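Local coordinates for protein Dhd127_b (Synthetic construct, PDB 6DLM) that is a computationally designed helical hairpin that pairs with a partner chain, Dhd127_a, to form a coiled-coil heterodimer intended to be orthogonal to other designed pairs, at residues Glu16-Leu21 and Arg61-Arg66; Glu23-Thr28 and Glu55-Ile60. All blocks are in the same frame, centred on the assembly; numbering follows the deposited sequence.

Contact 1: residues Glu16-Leu21 and Arg61-Arg66; sequences EHLLRL and RRQSDR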
loop_
_atom_site.group_PDB
_atom_site.type_symbol
_atom_site.label_atom_id
_atom_site.label_comp_id
_atom_site.label_asym_id
_atom_site.label_seq_id
_atom_site.Cartn_x
_atom_site.Cartn_y
_atom_site.Cartn_z
ATOM N N GLU B 16 -6.985 9.091 4.946
ATOM C CA GLU B 16 -6.573 8.456 6.199
ATOM C C GLU B 16 -7.219 7.074 6.355
ATOM O O GLU B 16 -6.568 6.141 6.780
ATOM C CB GLU B 16 -6.900 9.337 7.392
ATOM C CG GLU B 16 -6.334 10.738 7.277
ATOM C CD GLU B 16 -4.959 10.874 7.884
ATOM O OE1 GLU B 16 -4.619 11.988 8.319
ATOM O OE2 GLU B 16 -4.231 9.864 7.945
ATOM N N HIS B 17 -8.485 6.962 5.987
ATOM C CA HIS B 17 -9.143 5.671 6.028
ATOM C C HIS B 17 -8.424 4.705 5.073
ATOM O O HIS B 17 -8.176 3.566 5.434
ATOM C CB HIS B 17 -10.597 5.810 5.610
ATOM C CG HIS B 17 -11.347 4.519 5.590
ATOM N ND1 HIS B 17 -11.917 3.974 6.717
ATOM C CD2 HIS B 17 -11.636 3.673 4.576
ATOM C CE1 HIS B 17 -12.517 2.841 6.400
ATOM N NE2 HIS B 17 -12.357 2.634 5.108
ATOM N N LEU B 18 -8.078 5.190 3.890
ATOM C CA LEU B 18 -7.354 4.373 2.923
ATOM C C LEU B 18 -5.986 3.951 3.467
ATOM O O LEU B 18 -5.607 2.804 3.317
ATOM C CB LEU B 18 -7.200 5.122 1.602
ATOM C CG LEU B 18 -6.463 4.414 0.467
ATOM C CD1 LEU B 18 -7.068 3.064 0.163
ATOM C CD2 LEU B 18 -6.465 5.272 -0.784
ATOM N N LEU B 19 -5.281 4.869 4.119
ATOM C CA LEU B 19 -3.987 4.538 4.705
ATOM C C LEU B 19 -4.134 3.435 5.775
ATOM O O LEU B 19 -3.294 2.566 5.867
ATOM C CB LEU B 19 -3.316 5.772 5.302
ATOM C CG LEU B 19 -2.776 6.790 4.297
ATOM C CD1 LEU B 19 -2.007 7.873 5.033
ATOM C CD2 LEU B 19 -1.891 6.125 3.256
ATOM N N ARG B 20 -5.197 3.476 6.560
ATOM C CA ARG B 20 -5.403 2.428 7.551
ATOM C C ARG B 20 -5.570 1.060 6.866
ATOM O O ARG B 20 -5.004 0.083 7.325
ATOM C CB ARG B 20 -6.584 2.753 8.458
ATOM C CG ARG B 20 -6.243 3.807 9.494
ATOM C CD ARG B 20 -7.322 3.981 10.546
ATOM N NE ARG B 20 -8.512 4.619 10.019
ATOM C CZ ARG B 20 -8.664 5.931 9.902
ATOM N NH1 ARG B 20 -7.692 6.744 10.269
ATOM N NH2 ARG B 20 -9.786 6.427 9.412
ATOM N N LEU B 21 -6.335 0.999 5.784
ATOM C CA LEU B 21 -6.464 -0.251 5.036
ATOM C C LEU B 21 -5.106 -0.683 4.442
ATOM O O LEU B 21 -4.767 -1.850 4.475
ATOM C CB LEU B 21 -7.511 -0.126 3.939
ATOM C CG LEU B 21 -7.966 -1.425 3.277
ATOM C CD1 LEU B 21 -8.488 -2.428 4.290
ATOM C CD2 LEU B 21 -9.030 -1.128 2.244
ATOM N N ARG B 61 -7.409 -0.642 -4.233
ATOM C CA ARG B 61 -7.424 -0.083 -5.572
ATOM C C ARG B 61 -8.744 0.648 -5.849
ATOM O O ARG B 61 -8.733 1.750 -6.359
ATOM C CB ARG B 61 -7.162 -1.178 -6.606
ATOM C CG ARG B 61 -7.701 -0.901 -7.998
ATOM C CD ARG B 61 -6.940 0.182 -8.730
ATOM N NE ARG B 61 -5.554 -0.175 -9.009
ATOM C CZ ARG B 61 -4.699 0.620 -9.640
ATOM N NH1 ARG B 61 -5.092 1.811 -10.052
ATOM N NH2 ARG B 61 -3.457 0.234 -9.847
ATOM N N ARG B 62 -9.871 0.060 -5.483
ATOM C CA ARG B 62 -11.133 0.748 -5.716
ATOM C C ARG B 62 -11.209 2.078 -4.951
ATOM O O ARG B 62 -11.598 3.082 -5.521
ATOM C CB ARG B 62 -12.318 -0.130 -5.312
ATOM C CG ARG B 62 -13.661 0.550 -5.501
ATOM C CD ARG B 62 -14.805 -0.287 -4.962
ATOM N NE ARG B 62 -14.883 -0.232 -3.511
ATOM C CZ ARG B 62 -15.412 0.784 -2.850
ATOM N NH1 ARG B 62 -15.897 1.815 -3.514
ATOM N NH2 ARG B 62 -15.443 0.776 -1.531
ATOM N N GLN B 63 -10.845 2.087 -3.674
ATOM C CA GLN B 63 -10.875 3.332 -2.903
ATOM C C GLN B 63 -9.903 4.391 -3.426
ATOM O O GLN B 63 -10.260 5.547 -3.539
ATOM C CB GLN B 63 -10.574 3.075 -1.431
ATOM C CG GLN B 63 -11.688 2.343 -0.721
ATOM C CD GLN B 63 -11.480 2.241 0.774
ATOM O OE1 GLN B 63 -10.742 3.015 1.368
ATOM N NE2 GLN B 63 -12.132 1.269 1.385
ATOM N N SER B 64 -8.686 3.973 -3.743
ATOM C CA SER B 64 -7.690 4.890 -4.265
ATOM C C SER B 64 -8.144 5.516 -5.589
ATOM O O SER B 64 -8.044 6.714 -5.757
ATOM C CB SER B 64 -6.377 4.153 -4.487
ATOM O OG SER B 64 -5.425 4.976 -5.111
ATOM N N ASP B 65 -8.694 4.709 -6.483
ATOM C CA ASP B 65 -9.171 5.229 -7.754
ATOM C C ASP B 65 -10.244 6.299 -7.513
ATOM O O ASP B 65 -10.232 7.336 -8.154
ATOM C CB ASP B 65 -9.785 4.108 -8.589
ATOM C CG ASP B 65 -8.746 3.225 -9.260
ATOM O OD1 ASP B 65 -7.548 3.513 -9.154
ATOM O OD2 ASP B 65 -9.145 2.245 -9.912
ATOM N N ARG B 66 -11.143 6.039 -6.575
ATOM C CA ARG B 66 -12.185 6.999 -6.248
ATOM C C ARG B 66 -11.610 8.289 -5.657
ATOM O O ARG B 66 -12.009 9.375 -6.034
ATOM C CB ARG B 66 -13.173 6.372 -5.276
ATOM C CG ARG B 66 -14.239 7.320 -4.775
ATOM C CD ARG B 66 -14.131 7.500 -3.274
ATOM N NE ARG B 66 -14.588 6.328 -2.544
ATOM C CZ ARG B 66 -14.013 5.857 -1.443
ATOM N NH1 ARG B 66 -12.846 6.326 -1.033
ATOM N NH2 ARG B 66 -14.603 4.899 -0.759
HETATM O O HOH W 1 -12.185 0.143 4.169
#
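Gln63 meets both His17 and Leu18, each with a different part of its side chain. Its OE1 comes to the edge of the imidazole, in the plane of the ring, 3.4 Å from His17 CD2, a carbon, so this approach is a polar contact and not a classical hydrogen bond. Amide and ring are tilted by just 21° from each other, although the two side chains as a whole cross nearly at right angles. Nearer the backbone, Leu18 slides past Gln63 in the opposite sense, with Leu18 CD1 3.9 Å from Gln63 CB. The other methyl of that leucine, CD2, rests against the backbone of the next residue, 3.7 Å from Ser64 CA. Leu21 approaches over the same amide face as Leu18, its CD2 4.0 Å from Gln63 NE2.

No direct hydrogen bond joins the segments; a water does so instead. It lies 2.7 Å from His17 NE2 and accepts from Gln63 NE2 at 3.0 Å. The helices run antiparallel, at 156° with axes 10.4 Å apart, as the two arms of a helical hairpin in a designed coiled-coil heterodimer.

Further out, the amide is steadied from its own helix, since Gln63 NE2 also donates to Glu59 OE1, which in addition forms a salt bridge with Arg62. The Gln63 chain is extended beyond CG (chi2 -173°), which carries the amide across to the histidine. On another side of helix 44-75, Arg61 NH1 binds the syn lone pair of Asp65 OD1, close to the guanidinium plane, while Arg61 NH2 pairs with Glu23 of Dhd127_a. Ser64 packs on Val19 of that same partner chain.

Contact 2: residues Glu23-Thr28 and Glu55-Ile60; sequences EELLET and EIADEI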
loop_
_atom_site.group_PDB
_atom_site.type_symbol
_atom_site.label_atom_id
_atom_site.label_comp_id
_atom_site.label_asym_id
_atom_site.label_seq_id
_atom_site.Cartn_x
_atom_site.Cartn_y
_atom_site.Cartn_z
ATOM N N GLU B 23 -2.117 0.043 5.635
ATOM C CA GLU B 23 -1.307 -0.462 6.740
ATOM C C GLU B 23 -1.764 -1.885 7.141
ATOM O O GLU B 23 -0.938 -2.713 7.476
ATOM C CB GLU B 23 -1.267 0.527 7.896
ATOM C CG GLU B 23 -0.684 1.859 7.436
ATOM C CD GLU B 23 0.109 2.580 8.503
ATOM O OE1 GLU B 23 1.192 3.105 8.184
ATOM O OE2 GLU B 23 -0.347 2.622 9.660
ATOM N N GLU B 24 -3.057 -2.152 7.071
ATOM C CA GLU B 24 -3.547 -3.497 7.340
ATOM C C GLU B 24 -2.942 -4.471 6.312
ATOM O O GLU B 24 -2.538 -5.563 6.673
ATOM C CB GLU B 24 -5.069 -3.553 7.267
ATOM C CG GLU B 24 -5.630 -4.949 7.471
ATOM C CD GLU B 24 -7.143 -4.966 7.650
ATOM O OE1 GLU B 24 -7.721 -3.909 7.958
ATOM O OE2 GLU B 24 -7.753 -6.039 7.490
ATOM N N LEU B 25 -2.901 -4.068 5.051
ATOM C CA LEU B 25 -2.286 -4.910 4.036
ATOM C C LEU B 25 -0.786 -5.104 4.310
ATOM O O LEU B 25 -0.282 -6.206 4.191
ATOM C CB LEU B 25 -2.487 -4.329 2.642
ATOM C CG LEU B 25 -1.753 -5.098 1.552
ATOM C CD1 LEU B 25 -2.126 -6.562 1.611
ATOM C CD2 LEU B 25 -2.049 -4.516 0.183
ATOM N N LEU B 26 -0.092 -4.038 4.676
ATOM C CA LEU B 26 1.324 -4.156 4.983
ATOM C C LEU B 26 1.543 -5.096 6.184
ATOM O O LEU B 26 2.447 -5.898 6.158
ATOM C CB LEU B 26 1.948 -2.785 5.243
ATOM C CG LEU B 26 2.075 -1.921 3.983
ATOM C CD1 LEU B 26 2.560 -0.515 4.293
ATOM C CD2 LEU B 26 3.015 -2.590 3.002
ATOM N N GLU B 27 0.715 -4.993 7.213
ATOM C CA GLU B 27 0.847 -5.890 8.361
ATOM C C GLU B 27 0.620 -7.360 7.963
ATOM O O GLU B 27 1.323 -8.241 8.431
ATOM C CB GLU B 27 -0.108 -5.494 9.484
ATOM C CG GLU B 27 0.188 -6.194 10.798
ATOM C CD GLU B 27 -0.583 -5.613 11.970
ATOM O OE1 GLU B 27 -1.795 -5.879 12.083
ATOM O OE2 GLU B 27 0.031 -4.907 12.792
ATOM N N THR B 28 -0.363 -7.599 7.111
ATOM C CA THR B 28 -0.618 -8.937 6.616
ATOM C C THR B 28 0.599 -9.448 5.822
ATOM O O THR B 28 1.031 -10.561 6.011
ATOM C CB THR B 28 -1.834 -8.921 5.686
ATOM O OG1 THR B 28 -2.965 -8.419 6.398
ATOM C CG2 THR B 28 -2.115 -10.294 5.168
ATOM N N GLU B 55 -7.791 -9.765 -1.395
ATOM C CA GLU B 55 -9.048 -9.081 -1.100
ATOM C C GLU B 55 -8.829 -7.636 -0.673
ATOM O O GLU B 55 -9.500 -6.737 -1.148
ATOM C CB GLU B 55 -9.764 -9.743 0.080
ATOM C CG GLU B 55 -10.439 -11.069 -0.182
ATOM C CD GLU B 55 -11.180 -11.566 1.051
ATOM O OE1 GLU B 55 -10.738 -11.265 2.182
ATOM O OE2 GLU B 55 -12.208 -12.251 0.891
ATOM N N ILE B 56 -7.909 -7.433 0.254
ATOM C CA ILE B 56 -7.622 -6.087 0.715
ATOM C C ILE B 56 -7.076 -5.205 -0.420
ATOM O O ILE B 56 -7.532 -4.091 -0.592
ATOM C CB ILE B 56 -6.634 -6.101 1.887
ATOM C CG1 ILE B 56 -7.173 -6.976 3.015
ATOM C CG2 ILE B 56 -6.388 -4.691 2.380
ATOM C CD1 ILE B 56 -6.230 -7.098 4.187
ATOM N N ALA B 57 -6.165 -5.734 -1.220
ATOM C CA ALA B 57 -5.615 -4.968 -2.343
ATOM C C ALA B 57 -6.697 -4.539 -3.342
ATOM O O ALA B 57 -6.630 -3.449 -3.880
ATOM C CB ALA B 57 -4.545 -5.764 -3.065
ATOM N N ASP B 58 -7.668 -5.403 -3.589
ATOM C CA ASP B 58 -8.738 -5.045 -4.500
ATOM C C ASP B 58 -9.532 -3.836 -3.979
ATOM O O ASP B 58 -9.829 -2.927 -4.725
ATOM C CB ASP B 58 -9.670 -6.229 -4.684
ATOM C CG ASP B 58 -10.821 -5.911 -5.591
ATOM O OD1 ASP B 58 -10.799 -6.363 -6.745
ATOM O OD2 ASP B 58 -11.737 -5.191 -5.152
ATOM N N GLU B 59 -9.886 -3.865 -2.706
ATOM C CA GLU B 59 -10.576 -2.750 -2.071
ATOM C C GLU B 59 -9.692 -1.479 -2.044
ATOM O O GLU B 59 -10.185 -0.388 -2.241
ATOM C CB GLU B 59 -11.017 -3.137 -0.664
ATOM C CG GLU B 59 -11.761 -2.051 0.091
ATOM C CD GLU B 59 -13.078 -1.659 -0.553
ATOM O OE1 GLU B 59 -13.676 -0.676 -0.088
ATOM O OE2 GLU B 59 -13.504 -2.319 -1.520
ATOM N N ILE B 60 -8.404 -1.642 -1.794
ATOM C CA ILE B 60 -7.509 -0.496 -1.798
ATOM C C ILE B 60 -7.486 0.156 -3.180
ATOM O O ILE B 60 -7.548 1.364 -3.274
ATOM C CB ILE B 60 -6.074 -0.891 -1.415
ATOM C CG1 ILE B 60 -5.979 -1.154 0.085
ATOM C CG2 ILE B 60 -5.103 0.194 -1.825
ATOM C CD1 ILE B 60 -4.796 -2.001 0.474
#
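Apolar packing between Leu25 and the two isoleucines Ile56 and Ile60 makes up most of this contact. Leu25 CB sits 3.9 Å from Ile56 CG2, the branch methyl, at the level where the two backbones come nearest. One turn further along helix 44-75, Ile60 presents the end of its longer branch: Ile60 CD1 reaches Leu25 CD2 at 3.7 Å, the two side chains crossing at a slant. A looser touch, 4.3 Å, joins Leu25 CD2 to Ala57 CB. The leucine has its CG anti to the backbone N (chi1 175°), and this directs the isobutyl group toward the facing helix, where its CD2 meets Ala57 and Ile60.

Segments 23-28 and 55-60 are antiparallel, 156° between their directions and 9.9 Å between their axes, and belong to the two arms of the helical hairpin. Leu25 and Ile60 also pack on Leu22 and Val19 of Dhd127_a, respectively, so this layer runs on into the heterodimer interface.

Mixed contacts form at the end of the longer branch of Ile56. Its CD1 is met by the extended Glu24 side chain, which crosses it at about a right angle, with Glu24 OE2 3.8 Å from Ile56 CD1. Thr28 OG1 approaches the same methyl at 4.2 Å.

No hydrogen bond crosses between the segments; within helix 7-37, Thr28 OG1 donates to Glu24 O at 2.9 Å, tilted 32° from the carbonyl plane, while Thr28 N reaches that oxygen from the opposite face. Putting an alanine in place of Thr28 would probably cost Glu24 O its hydroxyl donor and open a gap beside Ile56 CD1. Beyond the segments, Thr28 packs on Leu49 and Ser53 of helix 44-75, and Glu23 forms a salt bridge with Arg64 of Dhd127_a.

In the fold
Both contacts join helix 7-37 to helix 44-75 at the same antiparallel angle, and contact 2 is nested inside the chain loop closed by contact 1. Their buried areas are almost equal, but their chemistry differs: contact 1, the more buried of the two, centres on a buried glutamine and a bridging water, with an exposed histidine at its edge, whereas contact 2 is mainly aliphatic, partly buried, and edged by an exposed glutamate. Their centres are about 10 Å apart, and Leu21 connects them, its CD1 3.6 Å from Ile56 CG2 and its CD2 3.7 Å from Ile60 CG1. Each also reaches the Dhd127_a chain, through salt bridges and side-chain packing, mainly aliphatic in contact 2.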